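Local atomic coordinates of pectate lyase II (Xanthomonas campestris pv. campestris, PDB entry 2QY1), a protein that probably cleaves the polygalacturonate chains of pectin by beta-elimination, as a secreted pectate lyase of polysaccharide lyase family 1. Residues A[55-59]-A[141-146]; A[189-195]-A[212-217]; A[233-239]-A[261-265]. The protein carries 2 engineered substitutions. All coordinates share one frame; numbering follows the deposited sequence.

Contact 1 of 3, residues A[55-59]-A[141-146]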
ATOM      1  N   VAL A  55      -3.760  17.543  14.880  1.00 22.07           N
ATOM      2  CA  VAL A  55      -3.774  16.204  14.286  1.00 21.73           C
ATOM      3  C   VAL A  55      -4.965  15.382  14.806  1.00 20.98           C
ATOM      4  O   VAL A  55      -5.525  14.550  14.086  1.00 20.87           O
ATOM      5  CB  VAL A  55      -2.421  15.480  14.550  1.00 21.78           C
ATOM      6  CG1 VAL A  55      -2.554  13.973  14.449  1.00 22.52           C
ATOM      7  CG2 VAL A  55      -1.350  15.984  13.583  1.00 22.43           C
ATOM      8  N   CYS A  56      -5.364  15.660  16.044  1.00 20.23           N
ATOM      9  CA  CYS A  56      -6.425  14.912  16.712  1.00 19.52           C
ATOM     10  C   CYS A  56      -7.849  15.385  16.408  1.00 19.37           C
ATOM     11  O   CYS A  56      -8.822  14.830  16.929  1.00 19.22           O
ATOM     12  CB  CYS A  56      -6.147  14.844  18.214  1.00 19.44           C
ATOM     13  SG  CYS A  56      -4.761  13.742  18.555  1.00 18.59           S
ATOM     14  N   ALA A  57      -7.965  16.393  15.547  1.00 19.13           N
ATOM     15  CA  ALA A  57      -9.266  16.847  15.058  1.00 19.01           C
ATOM     16  C   ALA A  57      -9.810  15.918  13.973  1.00 18.90           C
ATOM     17  O   ALA A  57     -11.020  15.858  13.746  1.00 18.75           O
ATOM     18  CB  ALA A  57      -9.170  18.271  14.522  1.00 19.09           C
ATOM     19  N   GLN A  58      -8.911  15.184  13.324  1.00 18.76           N
ATOM     20  CA  GLN A  58      -9.240  14.455  12.097  1.00 18.80           C
ATOM     21  C   GLN A  58     -10.170  13.254  12.293  1.00 18.77           C
ATOM     22  O   GLN A  58     -11.140  13.099  11.546  1.00 18.83           O
ATOM     23  CB  GLN A  58      -7.966  14.042  11.349  1.00 18.70           C
ATOM     24  CG  GLN A  58      -7.020  15.201  11.008  1.00 19.06           C
ATOM     25  CD  GLN A  58      -7.727  16.342  10.297  1.00 19.26           C
ATOM     26  OE1 GLN A  58      -8.348  17.200  10.934  1.00 19.05           O
ATOM     27  NE2 GLN A  58      -7.634  16.361   8.973  1.00 19.30           N
ATOM     28  N   TRP A  59      -9.891  12.432  13.306  1.00 18.65           N
ATOM     29  CA  TRP A  59     -10.636  11.184  13.515  1.00 18.66           C
ATOM     30  C   TRP A  59     -12.119  11.420  13.793  1.00 18.97           C
ATOM     31  O   TRP A  59     -12.962  10.571  13.491  1.00 18.74           O
ATOM     32  CB  TRP A  59      -9.991  10.333  14.621  1.00 18.40           C
ATOM     33  CG  TRP A  59     -10.170  10.850  16.027  1.00 18.11           C
ATOM     34  CD1 TRP A  59      -9.337  11.694  16.704  1.00 18.00           C
ATOM     35  CD2 TRP A  59     -11.240  10.535  16.928  1.00 18.11           C
ATOM     36  NE1 TRP A  59      -9.827  11.934  17.968  1.00 17.83           N
ATOM     37  CE2 TRP A  59     -10.994  11.234  18.131  1.00 17.82           C
ATOM     38  CE3 TRP A  59     -12.389   9.737  16.832  1.00 18.35           C
ATOM     39  CZ2 TRP A  59     -11.852  11.157  19.232  1.00 17.98           C
ATOM     40  CZ3 TRP A  59     -13.244   9.658  17.931  1.00 17.91           C
ATOM     41  CH2 TRP A  59     -12.970  10.368  19.113  1.00 18.27           C
ATOM     42  N   THR A 141       0.601   9.830  16.536  1.00 18.38           N
ATOM     43  CA  THR A 141      -0.097  10.226  17.755  1.00 18.10           C
ATOM     44  C   THR A 141      -1.366   9.395  17.955  1.00 18.07           C
ATOM     45  O   THR A 141      -2.129   9.161  17.010  1.00 18.14           O
ATOM     46  CB  THR A 141      -0.418  11.746  17.753  1.00 18.04           C
ATOM     47  OG1 THR A 141       0.803  12.491  17.803  1.00 17.60           O
ATOM     48  CG2 THR A 141      -1.278  12.135  18.948  1.00 17.67           C
ATOM     49  N   LYS A 142      -1.565   8.931  19.186  1.00 17.86           N
ATOM     50  CA  LYS A 142      -2.769   8.200  19.549  1.00 17.87           C
ATOM     51  C   LYS A 142      -3.712   9.128  20.304  1.00 17.57           C
ATOM     52  O   LYS A 142      -3.546   9.386  21.497  1.00 17.17           O
ATOM     53  CB  LYS A 142      -2.424   6.935  20.342  1.00 18.24           C
ATOM     54  CG  LYS A 142      -1.863   5.835  19.454  1.00 19.78           C
ATOM     55  CD  LYS A 142      -0.868   4.945  20.177  1.00 22.78           C
ATOM     56  CE  LYS A 142      -0.140   4.025  19.187  1.00 23.60           C
ATOM     57  NZ  LYS A 142       0.595   4.766  18.105  1.00 24.75           N
ATOM     58  N   CYS A 143      -4.697   9.637  19.568  1.00 17.20           N
ATOM     59  CA  CYS A 143      -5.586  10.692  20.044  1.00 16.97           C
ATOM     60  C   CYS A 143      -6.525  10.246  21.147  1.00 17.10           C
ATOM     61  O   CYS A 143      -7.026   9.117  21.129  1.00 16.81           O
ATOM     62  CB  CYS A 143      -6.385  11.259  18.871  1.00 16.81           C
ATOM     63  SG  CYS A 143      -5.328  12.019  17.631  1.00 16.88           S
ATOM     64  N   SER A 144      -6.758  11.147  22.102  1.00 17.11           N
ATOM     65  CA  SER A 144      -7.677  10.907  23.204  1.00 17.65           C
ATOM     66  C   SER A 144      -9.056  10.510  22.683  1.00 18.16           C
ATOM     67  O   SER A 144      -9.631  11.203  21.840  1.00 17.76           O
ATOM     68  CB  SER A 144      -7.790  12.153  24.084  1.00 17.42           C
ATOM     69  OG  SER A 144      -8.695  11.948  25.155  1.00 16.88           O
ATOM     70  N   GLY A 145      -9.559   9.380  23.177  1.00 18.99           N
ATOM     71  CA  GLY A 145     -10.896   8.894  22.836  1.00 19.92           C
ATOM     72  C   GLY A 145     -11.047   8.197  21.493  1.00 20.53           C
ATOM     73  O   GLY A 145     -12.119   7.667  21.193  1.00 20.75           O
ATOM     74  N   ALA A 146      -9.983   8.181  20.689  1.00 21.06           N
ATOM     75  CA  ALA A 146     -10.047   7.657  19.318  1.00 21.66           C
ATOM     76  C   ALA A 146      -9.984   6.131  19.240  1.00 22.18           C
ATOM     77  O   ALA A 146     -10.149   5.553  18.162  1.00 22.21           O
ATOM     78  CB  ALA A 146      -8.946   8.273  18.454  1.00 21.34           C
TER
HETATM   79  O   HOH W   1      -8.900  13.455  20.379  1.00 14.83           O

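Contact 2 of 3, residues A[189-195]-A[212-217]. Engineered in segment 212-217: Phe213 (natural residue Arg).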
ATOM      1  N   ASN A 189      -9.302 -13.817  -0.353  1.00 22.32           N
ATOM      2  CA  ASN A 189      -7.987 -13.205  -0.525  1.00 22.09           C
ATOM      3  C   ASN A 189      -6.876 -14.199  -0.886  1.00 22.01           C
ATOM      4  O   ASN A 189      -5.715 -13.814  -1.036  1.00 22.11           O
ATOM      5  CB  ASN A 189      -7.598 -12.393   0.712  1.00 21.90           C
ATOM      6  CG  ASN A 189      -6.842 -11.131   0.359  1.00 21.74           C
ATOM      7  OD1 ASN A 189      -5.695 -10.943   0.763  1.00 21.76           O
ATOM      8  ND2 ASN A 189      -7.481 -10.261  -0.416  1.00 20.46           N
ATOM      9  N   SER A 190      -7.239 -15.473  -1.025  1.00 21.95           N
ATOM     10  CA  SER A 190      -6.316 -16.490  -1.524  1.00 21.90           C
ATOM     11  C   SER A 190      -5.939 -16.209  -2.978  1.00 21.68           C
ATOM     12  O   SER A 190      -4.917 -16.696  -3.470  1.00 21.69           O
ATOM     13  CB  SER A 190      -6.929 -17.889  -1.395  1.00 21.99           C
ATOM     14  OG  SER A 190      -8.072 -18.023  -2.219  1.00 22.30           O
ATOM     15  N   ALA A 191      -6.775 -15.417  -3.649  1.00 21.45           N
ATOM     16  CA  ALA A 191      -6.562 -15.023  -5.042  1.00 21.24           C
ATOM     17  C   ALA A 191      -5.579 -13.859  -5.193  1.00 21.05           C
ATOM     18  O   ALA A 191      -5.107 -13.581  -6.298  1.00 20.90           O
ATOM     19  CB  ALA A 191      -7.895 -14.678  -5.697  1.00 21.28           C
ATOM     20  N   ALA A 192      -5.279 -13.179  -4.085  1.00 20.71           N
ATOM     21  CA  ALA A 192      -4.383 -12.023  -4.097  1.00 20.52           C
ATOM     22  C   ALA A 192      -2.999 -12.358  -4.651  1.00 20.29           C
ATOM     23  O   ALA A 192      -2.372 -13.342  -4.249  1.00 20.27           O
ATOM     24  CB  ALA A 192      -4.268 -11.409  -2.706  1.00 20.51           C
ATOM     25  N   ARG A 193      -2.556 -11.537  -5.599  1.00 19.94           N
ATOM     26  CA  ARG A 193      -1.228 -11.636  -6.187  1.00 19.65           C
ATOM     27  C   ARG A 193      -0.684 -10.216  -6.235  1.00 19.60           C
ATOM     28  O   ARG A 193      -1.119  -9.409  -7.058  1.00 19.57           O
ATOM     29  CB  ARG A 193      -1.298 -12.232  -7.600  1.00 19.59           C
ATOM     30  CG  ARG A 193      -1.898 -13.641  -7.698  1.00 19.26           C
ATOM     31  CD  ARG A 193      -0.995 -14.691  -7.068  1.00 18.97           C
ATOM     32  NE  ARG A 193      -1.506 -16.048  -7.261  1.00 18.30           N
ATOM     33  CZ  ARG A 193      -2.339 -16.668  -6.428  1.00 18.11           C
ATOM     34  NH1 ARG A 193      -2.772 -16.060  -5.329  1.00 17.32           N
ATOM     35  NH2 ARG A 193      -2.742 -17.904  -6.696  1.00 17.95           N
ATOM     36  N   THR A 194       0.257  -9.913  -5.344  1.00 19.49           N
ATOM     37  CA  THR A 194       0.708  -8.540  -5.138  1.00 19.18           C
ATOM     38  C   THR A 194       2.226  -8.416  -5.168  1.00 19.31           C
ATOM     39  O   THR A 194       2.939  -9.180  -4.512  1.00 19.20           O
ATOM     40  CB  THR A 194       0.196  -7.981  -3.790  1.00 19.25           C
ATOM     41  OG1 THR A 194      -1.146  -8.429  -3.561  1.00 19.26           O
ATOM     42  CG2 THR A 194       0.233  -6.455  -3.780  1.00 18.66           C
ATOM     43  N   THR A 195       2.712  -7.441  -5.928  1.00 19.11           N
ATOM     44  CA  THR A 195       4.124  -7.098  -5.908  1.00 19.17           C
ATOM     45  C   THR A 195       4.309  -5.752  -5.211  1.00 19.20           C
ATOM     46  O   THR A 195       3.762  -4.743  -5.651  1.00 19.34           O
ATOM     47  CB  THR A 195       4.719  -7.045  -7.331  1.00 19.10           C
ATOM     48  OG1 THR A 195       4.404  -8.257  -8.030  1.00 19.31           O
ATOM     49  CG2 THR A 195       6.231  -6.869  -7.273  1.00 19.45           C
ATOM     50  N   ARG A 212      -2.627 -11.502   4.574  1.00 20.64           N
ATOM     51  CA  ARG A 212      -3.442 -12.677   4.864  1.00 20.70           C
ATOM     52  C   ARG A 212      -3.757 -13.395   3.557  1.00 20.67           C
ATOM     53  O   ARG A 212      -4.317 -12.788   2.636  1.00 20.64           O
ATOM     54  CB  ARG A 212      -4.749 -12.277   5.544  1.00 20.76           C
ATOM     55  CG  ARG A 212      -4.648 -11.856   6.995  1.00 20.81           C
ATOM     56  CD  ARG A 212      -6.050 -11.599   7.508  1.00 20.65           C
ATOM     57  NE  ARG A 212      -6.133 -11.282   8.931  1.00 20.55           N
ATOM     58  CZ  ARG A 212      -6.207 -10.050   9.427  1.00 20.30           C
ATOM     59  NH1 ARG A 212      -6.192  -8.996   8.622  1.00 19.44           N
ATOM     60  NH2 ARG A 212      -6.297  -9.869  10.737  1.00 20.72           N
ATOM     61  N   PHE A 213      -3.402 -14.681   3.485  1.00 20.58           N
ATOM     62  CA  PHE A 213      -3.629 -15.526   2.296  1.00 20.54           C
ATOM     63  C   PHE A 213      -2.831 -15.040   1.080  1.00 20.45           C
ATOM     64  O   PHE A 213      -2.078 -14.064   1.164  1.00 20.33           O
ATOM     65  CB  PHE A 213      -5.125 -15.611   1.929  1.00 20.65           C
ATOM     66  CG  PHE A 213      -6.031 -15.960   3.080  1.00 20.80           C
ATOM     67  CD1 PHE A 213      -6.268 -17.288   3.421  1.00 20.93           C
ATOM     68  CD2 PHE A 213      -6.674 -14.957   3.806  1.00 20.93           C
ATOM     69  CE1 PHE A 213      -7.112 -17.614   4.483  1.00 21.17           C
ATOM     70  CE2 PHE A 213      -7.522 -15.273   4.867  1.00 21.11           C
ATOM     71  CZ  PHE A 213      -7.742 -16.605   5.205  1.00 21.01           C
ATOM     72  N   GLY A 214      -2.996 -15.737  -0.043  1.00 20.39           N
ATOM     73  CA  GLY A 214      -2.439 -15.309  -1.326  1.00 20.30           C
ATOM     74  C   GLY A 214      -0.927 -15.378  -1.442  1.00 20.32           C
ATOM     75  O   GLY A 214      -0.243 -15.920  -0.568  1.00 20.13           O
ATOM     76  N   LEU A 215      -0.413 -14.826  -2.538  1.00 20.10           N
ATOM     77  CA  LEU A 215       1.022 -14.786  -2.790  1.00 20.09           C
ATOM     78  C   LEU A 215       1.471 -13.352  -2.985  1.00 20.15           C
ATOM     79  O   LEU A 215       0.759 -12.545  -3.589  1.00 20.02           O
ATOM     80  CB  LEU A 215       1.385 -15.612  -4.030  1.00 20.16           C
ATOM     81  CG  LEU A 215       0.950 -17.082  -4.075  1.00 20.21           C
ATOM     82  CD1 LEU A 215       1.194 -17.665  -5.459  1.00 20.44           C
ATOM     83  CD2 LEU A 215       1.655 -17.909  -3.005  1.00 20.16           C
ATOM     84  N   SER A 216       2.651 -13.035  -2.464  1.00 20.04           N
ATOM     85  CA  SER A 216       3.228 -11.714  -2.657  1.00 19.99           C
ATOM     86  C   SER A 216       4.708 -11.792  -3.006  1.00 19.91           C
ATOM     87  O   SER A 216       5.393 -12.775  -2.695  1.00 19.92           O
ATOM     88  CB  SER A 216       3.010 -10.829  -1.425  1.00 19.91           C
ATOM     89  OG  SER A 216       3.885 -11.191  -0.371  1.00 20.43           O
ATOM     90  N   HIS A 217       5.181 -10.744  -3.667  1.00 19.58           N
ATOM     91  CA  HIS A 217       6.590 -10.575  -3.954  1.00 19.56           C
ATOM     92  C   HIS A 217       6.980  -9.199  -3.424  1.00 19.46           C
ATOM     93  O   HIS A 217       6.523  -8.174  -3.929  1.00 19.40           O
ATOM     94  CB  HIS A 217       6.841 -10.701  -5.456  1.00 19.38           C
ATOM     95  CG  HIS A 217       8.286 -10.675  -5.842  1.00 20.02           C
ATOM     96  ND1 HIS A 217       8.708 -10.294  -7.096  1.00 20.38           N
ATOM     97  CD2 HIS A 217       9.408 -10.981  -5.146  1.00 20.44           C
ATOM     98  CE1 HIS A 217      10.025 -10.374  -7.159  1.00 20.36           C
ATOM     99  NE2 HIS A 217      10.475 -10.783  -5.988  1.00 20.64           N
TER
HETATM  100  O   HOH W   2      -0.907 -10.885  -2.304  1.00 21.06           O

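Contact 3 of 3, residues A[233-239]-A[261-265]. With PO4 (phosphate ion), chain C.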
ATOM      1  N   VAL A 233       3.247 -12.019   7.603  1.00 20.28           N
ATOM      2  CA  VAL A 233       2.607 -12.972   6.696  1.00 20.41           C
ATOM      3  C   VAL A 233       1.765 -13.965   7.491  1.00 20.49           C
ATOM      4  O   VAL A 233       2.263 -14.611   8.408  1.00 20.61           O
ATOM      5  CB  VAL A 233       3.643 -13.726   5.828  1.00 20.47           C
ATOM      6  CG1 VAL A 233       2.950 -14.455   4.694  1.00 20.57           C
ATOM      7  CG2 VAL A 233       4.678 -12.761   5.262  1.00 20.62           C
ATOM      8  N   ARG A 234       0.493 -14.089   7.123  1.00 20.52           N
ATOM      9  CA  ARG A 234      -0.488 -14.812   7.935  1.00 20.48           C
ATOM     10  C   ARG A 234      -1.457 -15.628   7.084  1.00 20.48           C
ATOM     11  O   ARG A 234      -1.533 -15.444   5.867  1.00 20.60           O
ATOM     12  CB  ARG A 234      -1.272 -13.817   8.802  1.00 20.52           C
ATOM     13  CG  ARG A 234      -0.450 -13.151   9.901  1.00 20.36           C
ATOM     14  CD  ARG A 234      -0.920 -11.732  10.182  1.00 19.58           C
ATOM     15  NE  ARG A 234      -2.162 -11.703  10.953  1.00 19.90           N
ATOM     16  CZ  ARG A 234      -2.571 -10.673  11.691  1.00 20.03           C
ATOM     17  NH1 ARG A 234      -1.837  -9.571  11.782  1.00 19.29           N
ATOM     18  NH2 ARG A 234      -3.717 -10.753  12.356  1.00 20.11           N
ATOM     19  N   MET A 235      -2.187 -16.530   7.740  1.00 20.43           N
ATOM     20  CA  MET A 235      -3.255 -17.327   7.115  1.00 20.45           C
ATOM     21  C   MET A 235      -2.833 -18.110   5.864  1.00 20.42           C
ATOM     22  O   MET A 235      -3.546 -18.122   4.856  1.00 20.63           O
ATOM     23  CB  MET A 235      -4.482 -16.451   6.810  1.00 20.46           C
ATOM     24  CG  MET A 235      -5.198 -15.892   8.036  1.00 20.40           C
ATOM     25  SD  MET A 235      -5.595 -17.120   9.306  1.00 20.84           S
ATOM     26  CE  MET A 235      -6.639 -18.268   8.406  1.00 20.67           C
ATOM     27  N   GLY A 236      -1.675 -18.760   5.932  1.00 20.25           N
ATOM     28  CA  GLY A 236      -1.189 -19.583   4.825  1.00 20.06           C
ATOM     29  C   GLY A 236      -0.626 -18.812   3.644  1.00 20.01           C
ATOM     30  O   GLY A 236      -0.218 -19.412   2.646  1.00 19.87           O
ATOM     31  N   GLY A 237      -0.611 -17.484   3.746  1.00 19.91           N
ATOM     32  CA  GLY A 237       0.013 -16.640   2.730  1.00 19.67           C
ATOM     33  C   GLY A 237       1.494 -16.951   2.596  1.00 19.69           C
ATOM     34  O   GLY A 237       2.140 -17.376   3.559  1.00 19.60           O
ATOM     35  N   ILE A 238       2.030 -16.771   1.394  1.00 19.49           N
ATOM     36  CA  ILE A 238       3.465 -16.932   1.169  1.00 19.44           C
ATOM     37  C   ILE A 238       4.018 -15.654   0.543  1.00 19.37           C
ATOM     38  O   ILE A 238       3.431 -15.111  -0.389  1.00 19.39           O
ATOM     39  CB  ILE A 238       3.788 -18.174   0.287  1.00 19.41           C
ATOM     40  CG1 ILE A 238       3.238 -19.455   0.934  1.00 19.28           C
ATOM     41  CG2 ILE A 238       5.296 -18.295   0.049  1.00 19.45           C
ATOM     42  CD1 ILE A 238       3.258 -20.691   0.032  1.00 19.68           C
ATOM     43  N   ALA A 239       5.138 -15.172   1.074  1.00 19.40           N
ATOM     44  CA  ALA A 239       5.787 -13.975   0.548  1.00 19.31           C
ATOM     45  C   ALA A 239       7.215 -14.268   0.101  1.00 19.40           C
ATOM     46  O   ALA A 239       8.026 -14.778   0.877  1.00 19.34           O
ATOM     47  CB  ALA A 239       5.778 -12.867   1.590  1.00 19.35           C
ATOM     48  N   ILE A 261      -0.426 -19.524  10.716  1.00 24.28           N
ATOM     49  CA  ILE A 261       0.750 -18.751  10.303  1.00 24.05           C
ATOM     50  C   ILE A 261       0.888 -18.610   8.779  1.00 23.88           C
ATOM     51  O   ILE A 261       0.251 -19.339   8.012  1.00 23.68           O
ATOM     52  CB  ILE A 261       2.076 -19.300  10.916  1.00 24.16           C
ATOM     53  CG1 ILE A 261       2.404 -20.698  10.379  1.00 24.11           C
ATOM     54  CG2 ILE A 261       2.023 -19.273  12.449  1.00 23.96           C
ATOM     55  CD1 ILE A 261       3.877 -21.053  10.458  1.00 24.78           C
ATOM     56  N   GLY A 262       1.715 -17.654   8.363  1.00 23.64           N
ATOM     57  CA  GLY A 262       2.111 -17.500   6.966  1.00 23.43           C
ATOM     58  C   GLY A 262       3.590 -17.803   6.814  1.00 23.31           C
ATOM     59  O   GLY A 262       4.300 -17.964   7.808  1.00 23.36           O
ATOM     60  N   TYR A 263       4.055 -17.863   5.568  1.00 23.14           N
ATOM     61  CA  TYR A 263       5.403 -18.350   5.263  1.00 22.96           C
ATOM     62  C   TYR A 263       6.175 -17.392   4.362  1.00 22.78           C
ATOM     63  O   TYR A 263       5.588 -16.507   3.734  1.00 22.76           O
ATOM     64  CB  TYR A 263       5.326 -19.745   4.628  1.00 22.99           C
ATOM     65  CG  TYR A 263       4.485 -20.724   5.419  1.00 23.18           C
ATOM     66  CD1 TYR A 263       5.050 -21.505   6.426  1.00 23.12           C
ATOM     67  CD2 TYR A 263       3.116 -20.857   5.171  1.00 23.27           C
ATOM     68  CE1 TYR A 263       4.275 -22.399   7.161  1.00 23.15           C
ATOM     69  CE2 TYR A 263       2.334 -21.746   5.904  1.00 23.29           C
ATOM     70  CZ  TYR A 263       2.920 -22.512   6.896  1.00 23.10           C
ATOM     71  OH  TYR A 263       2.150 -23.393   7.620  1.00 23.28           O
ATOM     72  N   TRP A 264       7.494 -17.568   4.307  1.00 22.46           N
ATOM     73  CA  TRP A 264       8.352 -16.676   3.526  1.00 22.33           C
ATOM     74  C   TRP A 264       9.528 -17.364   2.837  1.00 22.17           C
ATOM     75  O   TRP A 264      10.104 -18.321   3.360  1.00 22.25           O
ATOM     76  CB  TRP A 264       8.857 -15.506   4.382  1.00 22.28           C
ATOM     77  CG  TRP A 264       9.331 -15.894   5.750  1.00 22.26           C
ATOM     78  CD1 TRP A 264      10.526 -16.461   6.076  1.00 22.34           C
ATOM     79  CD2 TRP A 264       8.615 -15.730   6.981  1.00 22.32           C
ATOM     80  NE1 TRP A 264      10.603 -16.666   7.435  1.00 22.40           N
ATOM     81  CE2 TRP A 264       9.443 -16.224   8.014  1.00 22.51           C
ATOM     82  CE3 TRP A 264       7.356 -15.210   7.311  1.00 22.41           C
ATOM     83  CZ2 TRP A 264       9.051 -16.218   9.357  1.00 22.44           C
ATOM     84  CZ3 TRP A 264       6.965 -15.206   8.647  1.00 22.28           C
ATOM     85  CH2 TRP A 264       7.812 -15.704   9.652  1.00 22.38           C
ATOM     86  N   ASP A 265       9.859 -16.854   1.653  1.00 21.99           N
ATOM     87  CA  ASP A 265      11.032 -17.263   0.893  1.00 21.76           C
ATOM     88  C   ASP A 265      11.992 -16.071   0.883  1.00 21.70           C
ATOM     89  O   ASP A 265      11.738 -15.056   0.226  1.00 21.71           O
ATOM     90  CB  ASP A 265      10.621 -17.650  -0.534  1.00 21.90           C
ATOM     91  CG  ASP A 265      11.692 -18.442  -1.274  1.00 21.84           C
ATOM     92  OD1 ASP A 265      12.889 -18.321  -0.940  1.00 22.20           O
ATOM     93  OD2 ASP A 265      11.332 -19.186  -2.210  1.00 22.04           O
TER
HETATM   94  P   PO4 C   2      -3.461  -7.617  14.539  1.00 34.82           P
HETATM   95  O1  PO4 C   2      -2.173  -7.618  13.751  1.00 33.48           O
HETATM   96  O2  PO4 C   2      -4.059  -6.228  14.541  1.00 34.46           O
HETATM   97  O3  PO4 C   2      -3.168  -8.028  15.967  1.00 34.72           O
HETATM   98  O4  PO4 C   2      -4.445  -8.587  13.921  1.00 33.36           O

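Contact 1 of 3, residues A[55-59]-A[141-146]
Ser144 O takes a hydrogen bond of 2.8 Å from a water, and the same water accepts one of 3.0 Å from Trp59 NE1, lying in the plane of the indole at its edge. The water bridges the two surface loops, which a disulfide also links covalently. Cys56 SG and Cys143 SG are joined at 2.0 Å, with a torsion of -83° about the S-S bond, close to the relaxed value for a left-handed disulfide. Each sulfur lies anti to its own carbonyl carbon, which turns both sulfurs into the gap between the loops. Beside the bridge the indole of Trp59 lies against a type II turn running from Cys143 to Ala146, closed by Ala146 N bonding to Cys143 O at 3.1 Å. Ala146 CB sits 3.5 Å from the centroid of the five-membered ring, only 8° off its normal, a clean CH-pi contact over the face. The backbone of the turn follows the rest of the indole, with Gly145 O 3.5 Å from Trp59 CH2. On the far side of the disulfide, Thr141 CG2 touches Cys56 SG at 3.9 Å, and Ser150 OG is hydrogen-bonded to Cys143 N. The covalent bond keeps these irregular loops together, while the indole face and one water set how the turn sits against Trp59; a disulfide of this kind is consistent with a secreted protein.

Contact 2 of 3, residues A[189-195]-A[212-217]
Ala192 O is gripped from opposite faces of its carbonyl plane: Leu215 N bonds to it at 3.0 Å across the strands, and Arg193 NH1 at 3.0 Å from within its own segment. NH1 also reaches Ser190 O at 2.9 Å, so the guanidinium curls back over the start of the strand, helped by a bend at chi2 (-69°). Held this way, Arg193 lies alongside Leu215, both side chains pointing the same way, and Leu215 CD1 rests over one guanidinium face, toward its rim, 3.6 Å from Arg193 NE. Farther along, Thr194 N bonds to Leu215 O at 3.2 Å and His217 N to Thr194 O at 2.9 Å, the regular pattern of parallel strands. A water adds to this by donating to Leu215 O and hydrogen-bonding with Thr194 OG1, which also has Asn180 as a partner. Before the strands begin, Gly214, at positive phi, brings its CA to 3.5 Å from Ala192 O, a close backbone approach with no side chain in the way. The engineered Phe213 puts its CB 3.5 Å from Asn189 O while its side chain packs on Met235. In the second shell, Tyr304 OH bonds to both Thr195 OG1 and His217 ND1, Thr195 OG1 also bonds to Tyr5 N, and Glu242 takes His217 NE2, fixing the imidazole at both nitrogens. Strands 193-202 and 215-226 belong to neighbouring coils of the parallel beta-helix, with strand 164-174 next to the former and strand 238-242 next to the latter.

Contact 3 of 3, residues A[233-239]-A[261-265]
Successive coils of the parallel beta-helix meet here, where Tyr263 N bonds to Gly237 O at 2.8 Å, nearly straight on to the carbonyl. Ala239 N returns a bond to Tyr263 O at 3.0 Å and Asp265 N continues to Ala239 O at 2.9 Å, pairing Ile238 with Tyr263 and Ala239 with Trp264 in parallel register. Just before the strands, a type I' turn from Arg234 to Gly237 swings the chain round, and Gly236 N in it bonds to Ile261 O at 2.9 Å, approaching from above the carbonyl plane. Gly262 lies close against the backbone of Val233 and Arg234, where the two segments come together too tightly for a side chain. Val233 and Trp264 cross obliquely: Val233 CG2 comes in at the edge of the indole, near its plane, 4.2 Å from Trp264 CE3, while Val233 CG1 rests on Tyr263 O at 3.5 Å. Trp264 CG stands between its backbone N and carbonyl carbon (chi1 44°), which presents that edge to Val233, and the side chain packs against Val253 and Ser255 of strand 245-255. The Tyr263 ring projects from the other side of the strand and makes a cation-pi contact with Lys296.

Arg234 points away from the partner segment, bent at chi2 and chi3, and holds a phosphate in a two-pronged grip, NH1 to O1 at 2.8 Å and NH2 to O4 at 2.8 Å. The Arg212 side chain also comes near the phosphate, and Ser258 OG steadies Arg234 NE; the ion probably comes from the crystallisation liquor, though it may mark an anion-binding pocket. Strand 238-242 is flanked by 215-226 and 263-267, while strand 231-234, before the turn, lies between 210-212 and 245-255.

Contacts 2 and 3 are adjacent steps of one structure, their centres 9 Å apart, with strand 238-242 of contact 3 pairing directly on strand 215-226 of contact 2: Ser216 N probably bonds to Ile238 O at 3.0 Å, and Gly214 O to Ile238 N at 3.1 Å. Strands 193-202, 215-226, 238-242 and 263-267 thus stack in chain order along the beta-helix. Contact 1 comes earlier in the chain and stands apart, its centre 32 Å from that of contact 2 and 33 Å from that of contact 3, among loops outside the coils. The regular stack supplies the body of the enzyme, and the disulfide ties together two of the loops projecting from it.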